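PDB 3GC6: ecto-NAD+ glycohydrolase (CD38 molecule) from Bos taurus, which is a CD38-type ecto-enzyme of the ADP-ribosyl cyclase family. Local coordinates for residues A[8-16]-A[129-140]; A[20-29]-A[44-55]. The protein carries 1 engineered substitution. All blocks are in the same frame, centred on the assembly; numbering follows the deposited sequence.

Interaction 1 and interaction 2 are neighbours in the fold, their centres about 21 Å apart. Along the chain the second is nested within the first: 8-16 is followed by the helix of 20-29, then the helix of 44-55, and 129-140 closes the outer loop. L129 joins the two contacts in space, its CD1 lying 3.4 Å from CE of M52 while its other branch packs on F20. Both belong to the mainly helical part of the chain, with its small 13-14/133-134 sheet, and not to the parallel sheet of 85-88, 164-170, 196-203 and 231-239. Disulfides C121-C134 and C28-C44 brace them, and the N-terminal segment is thereby fastened beside the helix pair.

Interaction 1: A[8-16]-A[129-140]; sequences LNRWHGAGS and LNIWSCPDWRKD
G13 and C134 form an antiparallel hydrogen-bonded pair between two very short strands. One bond is sound, C134 N to G13 O at 3.1 Å, although the donor stands above the carbonyl plane; the return bond from G13 N to C134 O is bent and weak. Further along, S16 grips the carbonyl of N130 twice: its N reaches an in-plane lone pair, while its OG comes from above that plane. OG also accepts from the backbone of C121, whose sulfur is bonded to C134.

The start of the 8-16 segment curls back to the same asparagine: L8 O takes two bonds, one from ND2 of N130 at 3.0 Å on an in-plane lone pair and one from OG of S133 at 2.7 Å. With chi1 at 71°, the S133 hydroxyl sits between its own backbone N and carbonyl carbon, and in this position it also receives the N-H of W11. OD1 of N130 meanwhile accepts from the N of W132, an Asx turn, and from the N of S133, an Asx motif; together they hold the amide toward L8.

The W11 indole is sandwiched: CG of R10 lies over one face, and P135 over the opposite one, its CD 3.8 Å from the centroid of the W11 five-membered ring and almost on the normal. D140 sits at the indole edge and uses both carboxylate oxygens on H12. OD1 of D140 takes ND1 of H12 at 2.7 Å, nearly in the imidazole plane. OD2 of D140 takes N of H12 at 2.9 Å through its syn lone pair, leaving the anti pair for D136 N. K139 CB covers a face of the imidazole.

The whole is a minimal two-stranded antiparallel pairing, extended by loop and side-chain bonds, that ties the N-terminal segment to the loop around the C121-C134 disulfide, with a His-carboxylate pair at one end.

Interaction 2: A[20-29]-A[44-55]; sequences FQKIIQERCD and CQAIRQAFMSAF. With SO4 (sulfate ion), chain I.
A disulfide-linked pair of obliquely antiparallel helices is the motif here, the axes of 20-29 and 44-55 approaching to 9.5 Å at an angle of 144°. The covalent link joins SG of C28 to SG of C44. Toward the other end the packing is aromatic: F20 turns its edge to the face of F51 in a T-shaped pair, centroids 5.5 Å apart and planes at 85°. The bend of M52 at chi2 (-61°) brings its SD to the rim of F20, 3.5 Å from CE2 of F20, as a Met-aromatic contact, and a further bend at chi3 carries CE to CG of Q21. Between these ends, in the modelled conformers, the aliphatic part of R48 slides past CG2 of I24, and NH1 of R48 bonds to OE1 of Q45 of the second subunit. NE2 of this chain's own Q45 donates to O1 of a sulfate at 2.9 Å; the ion, probably from the crystallisation liquor, is also bound by Q45 and R48 of the second subunit. On the inner side, W120 meets the rings of F20, F51 and F55, helix 69-74 packs on I47 and F51, and L114 of helix 110-115 touches I24, C28 and I47.

Interaction 1: A[8-16]-A[129-140]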
# COMPACT_ATOMS: atom_id res chain seq x y z
N LEU A 8 -10.27 4.00 36.52
CA LEU A 8 -9.61 3.39 35.34
C LEU A 8 -8.88 2.08 35.63
O LEU A 8 -8.63 1.27 34.72
CB LEU A 8 -8.64 4.37 34.69
CG LEU A 8 -9.34 5.62 34.15
CD1 LEU A 8 -8.30 6.58 33.62
CD2 LEU A 8 -10.31 5.25 33.05
N ASN A 9 -8.54 1.87 36.90
CA ASN A 9 -7.80 0.67 37.26
C ASN A 9 -8.70 -0.44 37.78
O ASN A 9 -8.21 -1.38 38.39
CB ASN A 9 -6.72 1.01 38.31
CG ASN A 9 -5.70 -0.10 38.47
OD1 ASN A 9 -5.33 -0.77 37.49
ND2 ASN A 9 -5.23 -0.31 39.71
N ARG A 10 -10.01 -0.35 37.53
CA ARG A 10 -10.97 -1.29 38.09
C ARG A 10 -10.94 -2.70 37.49
O ARG A 10 -11.48 -3.65 38.09
CB ARG A 10 -12.39 -0.73 37.99
CG ARG A 10 -12.93 -0.63 36.58
CD ARG A 10 -14.23 0.18 36.55
NE ARG A 10 -14.81 0.31 35.21
CZ ARG A 10 -14.46 1.25 34.32
NH1 ARG A 10 -13.51 2.14 34.61
NH2 ARG A 10 -15.05 1.31 33.15
N TRP A 11 -10.34 -2.84 36.31
CA TRP A 11 -10.35 -4.12 35.65
C TRP A 11 -9.22 -5.04 36.13
O TRP A 11 -8.23 -4.58 36.69
CB TRP A 11 -10.22 -3.92 34.14
CG TRP A 11 -11.28 -3.01 33.57
CD1 TRP A 11 -11.08 -1.80 32.96
CD2 TRP A 11 -12.69 -3.26 33.53
NE1 TRP A 11 -12.28 -1.28 32.53
CE2 TRP A 11 -13.29 -2.14 32.89
CE3 TRP A 11 -13.51 -4.31 33.97
CZ2 TRP A 11 -14.67 -2.05 32.68
CZ3 TRP A 11 -14.88 -4.21 33.77
CH2 TRP A 11 -15.45 -3.09 33.13
N HIS A 12 -9.37 -6.33 35.85
CA HIS A 12 -8.37 -7.33 36.26
C HIS A 12 -7.31 -7.64 35.19
O HIS A 12 -6.30 -8.31 35.47
CB HIS A 12 -9.07 -8.64 36.65
CG HIS A 12 -9.91 -8.52 37.88
ND1 HIS A 12 -11.19 -8.03 37.86
CD2 HIS A 12 -9.64 -8.83 39.17
CE1 HIS A 12 -11.68 -8.03 39.09
NE2 HIS A 12 -10.76 -8.51 39.90
N GLY A 13 -7.52 -7.16 33.97
CA GLY A 13 -6.54 -7.41 32.93
C GLY A 13 -5.57 -6.25 32.73
O GLY A 13 -5.79 -5.13 33.20
N ALA A 14 -4.47 -6.52 32.06
CA ALA A 14 -3.50 -5.49 31.80
C ALA A 14 -4.08 -4.36 30.92
O ALA A 14 -4.97 -4.57 30.08
CB ALA A 14 -2.26 -6.09 31.12
N GLY A 15 -3.59 -3.15 31.14
CA GLY A 15 -4.03 -2.02 30.38
C GLY A 15 -3.65 -2.03 28.91
O GLY A 15 -2.86 -2.86 28.46
N SER A 16 -4.26 -1.12 28.16
CA SER A 16 -3.98 -0.99 26.73
C SER A 16 -2.50 -0.79 26.46
O SER A 16 -1.78 -0.13 27.24
CB SER A 16 -4.74 0.19 26.12
OG SER A 16 -6.14 0.03 26.26
N LEU A 129 -7.56 5.52 24.80
CA LEU A 129 -7.46 4.17 25.34
C LEU A 129 -7.29 4.22 26.85
O LEU A 129 -6.75 5.18 27.38
CB LEU A 129 -6.30 3.41 24.71
CG LEU A 129 -6.57 2.92 23.26
CD1 LEU A 129 -6.18 4.00 22.25
CD2 LEU A 129 -5.80 1.66 22.95
N ASN A 130 -7.75 3.20 27.53
CA ASN A 130 -7.45 3.05 28.94
C ASN A 130 -6.13 2.27 29.04
O ASN A 130 -6.09 1.06 28.81
CB ASN A 130 -8.58 2.30 29.65
CG ASN A 130 -8.34 2.12 31.15
OD1 ASN A 130 -7.21 2.25 31.64
ND2 ASN A 130 -9.40 1.83 31.87
N ILE A 131 -5.06 2.98 29.38
CA ILE A 131 -3.74 2.37 29.46
C ILE A 131 -3.43 1.81 30.86
O ILE A 131 -2.30 1.35 31.11
CB ILE A 131 -2.62 3.38 29.06
CG1 ILE A 131 -2.62 4.58 30.02
CG2 ILE A 131 -2.79 3.81 27.62
CD1 ILE A 131 -1.56 5.67 29.72
N TRP A 132 -4.43 1.80 31.72
CA TRP A 132 -4.23 1.37 33.12
C TRP A 132 -4.71 -0.04 33.38
O TRP A 132 -4.02 -0.81 34.04
CB TRP A 132 -4.92 2.35 34.07
CG TRP A 132 -4.51 3.74 33.73
CD1 TRP A 132 -5.26 4.71 33.11
CD2 TRP A 132 -3.21 4.31 33.94
NE1 TRP A 132 -4.51 5.85 32.95
CE2 TRP A 132 -3.25 5.63 33.43
CE3 TRP A 132 -2.02 3.82 34.49
CZ2 TRP A 132 -2.14 6.48 33.47
CZ3 TRP A 132 -0.91 4.67 34.53
CH2 TRP A 132 -1.00 6.00 34.04
N SER A 133 -5.93 -0.36 32.93
CA SER A 133 -6.40 -1.74 33.06
C SER A 133 -7.43 -1.95 31.98
O SER A 133 -8.02 -0.98 31.50
CB SER A 133 -7.02 -2.02 34.45
OG SER A 133 -8.29 -1.38 34.65
N CYS A 134 -7.64 -3.22 31.61
CA CYS A 134 -8.68 -3.60 30.65
C CYS A 134 -9.37 -4.85 31.16
O CYS A 134 -8.75 -5.64 31.87
CB CYS A 134 -8.08 -3.91 29.27
SG CYS A 134 -7.53 -2.43 28.36
N PRO A 135 -10.62 -5.06 30.74
CA PRO A 135 -11.35 -6.26 31.19
C PRO A 135 -10.61 -7.56 30.87
O PRO A 135 -10.07 -7.73 29.76
CB PRO A 135 -12.67 -6.19 30.43
CG PRO A 135 -12.85 -4.71 30.09
CD PRO A 135 -11.45 -4.18 29.90
N ASP A 136 -10.60 -8.47 31.85
CA ASP A 136 -10.13 -9.83 31.69
C ASP A 136 -11.34 -10.70 31.30
O ASP A 136 -12.44 -10.55 31.85
CB ASP A 136 -9.56 -10.32 33.02
CG ASP A 136 -9.08 -11.76 32.95
OD1 ASP A 136 -8.08 -12.00 32.22
OD2 ASP A 136 -9.73 -12.61 33.60
N TRP A 137 -11.14 -11.58 30.33
CA TRP A 137 -12.21 -12.43 29.81
C TRP A 137 -12.86 -13.28 30.93
O TRP A 137 -14.09 -13.45 30.96
CB TRP A 137 -11.60 -13.31 28.71
CG TRP A 137 -12.52 -14.26 28.05
CD1 TRP A 137 -13.24 -14.06 26.90
CD2 TRP A 137 -12.76 -15.61 28.45
NE1 TRP A 137 -13.94 -15.21 26.58
CE2 TRP A 137 -13.67 -16.17 27.52
CE3 TRP A 137 -12.31 -16.40 29.52
CZ2 TRP A 137 -14.13 -17.48 27.63
CZ3 TRP A 137 -12.79 -17.70 29.63
CH2 TRP A 137 -13.69 -18.23 28.69
N ARG A 138 -12.04 -13.81 31.83
CA ARG A 138 -12.56 -14.72 32.86
C ARG A 138 -13.10 -13.98 34.07
O ARG A 138 -14.17 -14.32 34.58
CB ARG A 138 -11.49 -15.74 33.27
CG ARG A 138 -12.01 -16.95 34.06
CD ARG A 138 -10.91 -18.02 34.24
NE ARG A 138 -11.44 -19.21 34.92
CZ ARG A 138 -10.70 -20.25 35.33
NH1 ARG A 138 -9.39 -20.27 35.13
NH2 ARG A 138 -11.29 -21.28 35.93
N LYS A 139 -12.37 -12.98 34.55
CA LYS A 139 -12.73 -12.28 35.78
C LYS A 139 -13.69 -11.10 35.59
O LYS A 139 -14.40 -10.72 36.53
CB LYS A 139 -11.47 -11.77 36.49
CG LYS A 139 -10.51 -12.88 36.98
CD LYS A 139 -9.38 -12.27 37.83
CE LYS A 139 -8.27 -13.28 38.15
NZ LYS A 139 -7.28 -13.36 37.04
N ASP A 140 -13.71 -10.51 34.40
CA ASP A 140 -14.54 -9.32 34.21
C ASP A 140 -15.70 -9.55 33.26
O ASP A 140 -16.83 -9.45 33.65
CB ASP A 140 -13.71 -8.12 33.74
CG ASP A 140 -12.66 -7.70 34.74
OD1 ASP A 140 -13.00 -7.54 35.95
OD2 ASP A 140 -11.49 -7.57 34.34
O HOH W 1 -3.71 -2.87 35.88
O HOH W 2 -12.14 1.31 30.91
O HOH W 3 -1.68 -2.82 33.14
O HOH W 4 0.04 0.08 29.17

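Interaction 2: A[20-29]-A[44-55]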
# COMPACT_ATOMS: atom_id res chain seq x y z
N PHE A 20 -0.80 2.71 21.15
CA PHE A 20 -1.51 1.77 20.28
C PHE A 20 -1.73 2.33 18.89
O PHE A 20 -1.51 1.64 17.88
CB PHE A 20 -2.88 1.49 20.93
CG PHE A 20 -3.76 0.56 20.15
CD1 PHE A 20 -3.58 -0.83 20.21
CD2 PHE A 20 -4.78 1.08 19.37
CE1 PHE A 20 -4.43 -1.68 19.48
CE2 PHE A 20 -5.63 0.24 18.67
CZ PHE A 20 -5.43 -1.14 18.71
N GLN A 21 -2.13 3.59 18.81
CA GLN A 21 -2.45 4.19 17.52
C GLN A 21 -1.23 4.29 16.61
O GLN A 21 -1.35 4.12 15.40
CB GLN A 21 -3.05 5.58 17.72
CG GLN A 21 -4.27 5.57 18.62
CD GLN A 21 -3.98 5.95 20.05
OE1 GLN A 21 -2.97 5.54 20.65
NE2 GLN A 21 -4.88 6.75 20.63
N LYS A 22 -0.06 4.57 17.19
CA LYS A 22 1.18 4.62 16.42
C LYS A 22 1.53 3.22 15.93
O LYS A 22 1.93 3.03 14.77
CB LYS A 22 2.34 5.16 17.25
CG LYS A 22 3.66 5.21 16.44
CD LYS A 22 4.82 5.64 17.28
CE LYS A 22 5.41 4.49 18.04
NZ LYS A 22 6.81 4.82 18.41
N ILE A 23 1.36 2.24 16.82
CA ILE A 23 1.72 0.88 16.47
C ILE A 23 0.84 0.39 15.32
O ILE A 23 1.34 -0.21 14.36
CB ILE A 23 1.59 -0.05 17.69
CG1 ILE A 23 2.62 0.35 18.74
CG2 ILE A 23 1.78 -1.51 17.28
CD1 ILE A 23 2.35 -0.25 20.12
N ILE A 24 -0.47 0.62 15.42
CA ILE A 24 -1.39 0.21 14.36
C ILE A 24 -0.95 0.80 13.02
O ILE A 24 -0.81 0.08 12.02
CB ILE A 24 -2.82 0.66 14.65
CG1 ILE A 24 -3.34 -0.09 15.87
CG2 ILE A 24 -3.70 0.43 13.44
CD1 ILE A 24 -3.37 -1.59 15.69
N GLN A 25 -0.72 2.11 13.04
CA GLN A 25 -0.34 2.89 11.84
C GLN A 25 0.91 2.30 11.23
O GLN A 25 0.95 1.99 10.03
CB GLN A 25 -0.06 4.35 12.22
CG GLN A 25 0.54 5.20 11.05
CD GLN A 25 2.06 5.39 11.11
OE1 GLN A 25 2.79 5.02 10.17
NE2 GLN A 25 2.54 5.99 12.20
N GLU A 26 1.94 2.13 12.05
CA GLU A 26 3.21 1.65 11.54
C GLU A 26 3.04 0.23 10.96
O GLU A 26 3.57 -0.10 9.89
CB GLU A 26 4.31 1.65 12.59
CG GLU A 26 4.78 3.05 13.03
CD GLU A 26 5.89 2.97 14.07
OE1 GLU A 26 6.15 1.88 14.61
OE2 GLU A 26 6.49 4.03 14.36
N ARG A 27 2.33 -0.63 11.69
CA ARG A 27 2.15 -2.01 11.23
C ARG A 27 1.37 -2.06 9.92
O ARG A 27 1.65 -2.89 9.04
CB ARG A 27 1.47 -2.86 12.31
CG ARG A 27 2.40 -3.16 13.47
CD ARG A 27 1.69 -4.02 14.51
NE ARG A 27 2.60 -4.44 15.57
CZ ARG A 27 2.28 -5.32 16.52
NH1 ARG A 27 1.07 -5.85 16.58
NH2 ARG A 27 3.22 -5.66 17.43
N CYS A 28 0.38 -1.20 9.77
CA CYS A 28 -0.42 -1.21 8.56
C CYS A 28 0.43 -0.82 7.34
O CYS A 28 0.37 -1.47 6.29
CB CYS A 28 -1.61 -0.28 8.70
SG CYS A 28 -2.86 -0.53 7.45
N ASP A 29 1.25 0.21 7.50
CA ASP A 29 2.15 0.59 6.39
C ASP A 29 3.13 -0.53 6.08
O ASP A 29 3.38 -0.87 4.91
CB ASP A 29 2.91 1.87 6.74
CG ASP A 29 2.01 3.12 6.72
OD1 ASP A 29 0.94 3.09 6.09
OD2 ASP A 29 2.40 4.15 7.34
N CYS A 44 -4.68 2.77 4.96
CA CYS A 44 -4.30 2.54 6.35
C CYS A 44 -4.81 3.58 7.34
O CYS A 44 -5.03 3.28 8.51
CB CYS A 44 -2.79 2.37 6.52
SG CYS A 44 -2.20 0.75 5.95
N GLN A 45 -4.95 4.83 6.89
CA GLN A 45 -5.54 5.86 7.74
C GLN A 45 -6.97 5.45 8.09
O GLN A 45 -7.38 5.53 9.25
CB GLN A 45 -5.54 7.24 7.05
CG GLN A 45 -6.22 8.32 7.93
CD GLN A 45 -6.24 9.69 7.29
OE1 GLN A 45 -5.71 9.89 6.20
NE2 GLN A 45 -6.85 10.67 7.99
N ALA A 46 -7.73 5.04 7.08
CA ALA A 46 -9.11 4.63 7.30
C ALA A 46 -9.20 3.40 8.21
O ALA A 46 -10.09 3.30 9.05
CB ALA A 46 -9.87 4.40 6.00
N ILE A 47 -8.31 2.43 7.99
CA ILE A 47 -8.27 1.23 8.84
C ILE A 47 -8.00 1.58 10.31
O ILE A 47 -8.70 1.08 11.23
CB ILE A 47 -7.26 0.20 8.27
CG1 ILE A 47 -7.86 -0.44 7.02
CG2 ILE A 47 -6.97 -0.88 9.30
CD1 ILE A 47 -6.80 -1.14 6.11
N ARG A 48 -7.01 2.42 10.56
CA ARG A 48 -6.73 2.84 11.93
C ARG A 48 -7.95 3.56 12.51
O ARG A 48 -8.35 3.30 13.65
CB ARG A 48 -5.51 3.77 11.99
CG ARG A 48 -5.12 4.21 13.39
CD ARG A 48 -3.87 5.08 13.36
NE ARG A 48 -4.09 6.30 12.56
CZ ARG A 48 -3.44 6.61 11.44
NH1 ARG A 48 -3.72 7.74 10.80
NH2 ARG A 48 -2.50 5.81 10.96
N GLN A 49 -8.52 4.48 11.74
CA GLN A 49 -9.65 5.25 12.27
C GLN A 49 -10.83 4.31 12.60
O GLN A 49 -11.49 4.48 13.65
CB GLN A 49 -10.05 6.35 11.29
CG GLN A 49 -9.00 7.47 11.30
CD GLN A 49 -9.23 8.49 10.20
OE1 GLN A 49 -9.98 8.24 9.27
NE2 GLN A 49 -8.57 9.64 10.31
N ALA A 50 -11.09 3.33 11.72
CA ALA A 50 -12.18 2.36 11.95
C ALA A 50 -11.89 1.48 13.18
O ALA A 50 -12.80 1.14 13.93
CB ALA A 50 -12.40 1.48 10.72
N PHE A 51 -10.63 1.08 13.35
CA PHE A 51 -10.26 0.25 14.50
C PHE A 51 -10.57 1.02 15.78
O PHE A 51 -11.24 0.51 16.70
CB PHE A 51 -8.75 -0.08 14.39
CG PHE A 51 -8.35 -1.37 15.06
CD1 PHE A 51 -7.40 -2.20 14.45
CD2 PHE A 51 -8.89 -1.76 16.27
CE1 PHE A 51 -7.02 -3.42 15.05
CE2 PHE A 51 -8.51 -2.98 16.87
CZ PHE A 51 -7.57 -3.80 16.26
N MET A 52 -10.10 2.27 15.86
CA MET A 52 -10.36 3.10 17.05
C MET A 52 -11.85 3.32 17.27
O MET A 52 -12.34 3.19 18.40
CB MET A 52 -9.59 4.44 16.93
CG MET A 52 -8.10 4.23 16.63
SD MET A 52 -7.30 3.28 18.00
CE MET A 52 -7.77 4.30 19.27
N SER A 53 -12.56 3.64 16.19
CA SER A 53 -14.00 3.93 16.28
C SER A 53 -14.77 2.74 16.85
O SER A 53 -15.75 2.90 17.58
CB SER A 53 -14.54 4.28 14.89
OG SER A 53 -14.23 5.63 14.59
N ALA A 54 -14.31 1.53 16.52
CA ALA A 54 -15.02 0.32 16.92
C ALA A 54 -15.20 0.26 18.44
O ALA A 54 -16.24 -0.23 18.91
CB ALA A 54 -14.29 -0.91 16.44
N PHE A 55 -14.22 0.73 19.21
CA PHE A 55 -14.23 0.53 20.67
C PHE A 55 -14.15 1.81 21.53
O PHE A 55 -14.53 1.81 22.72
CB PHE A 55 -13.15 -0.48 21.13
CG PHE A 55 -11.73 0.05 21.06
CD1 PHE A 55 -11.13 0.62 22.17
CD2 PHE A 55 -11.03 0.00 19.86
CE1 PHE A 55 -9.84 1.13 22.11
CE2 PHE A 55 -9.72 0.52 19.79
CZ PHE A 55 -9.12 1.07 20.92
S SO4 I . -5.89 14.45 8.37
O1 SO4 I . -6.90 13.59 7.75
O2 SO4 I . -6.12 15.84 7.96
O3 SO4 I . -5.93 14.37 9.82
O4 SO4 I . -4.57 14.02 7.90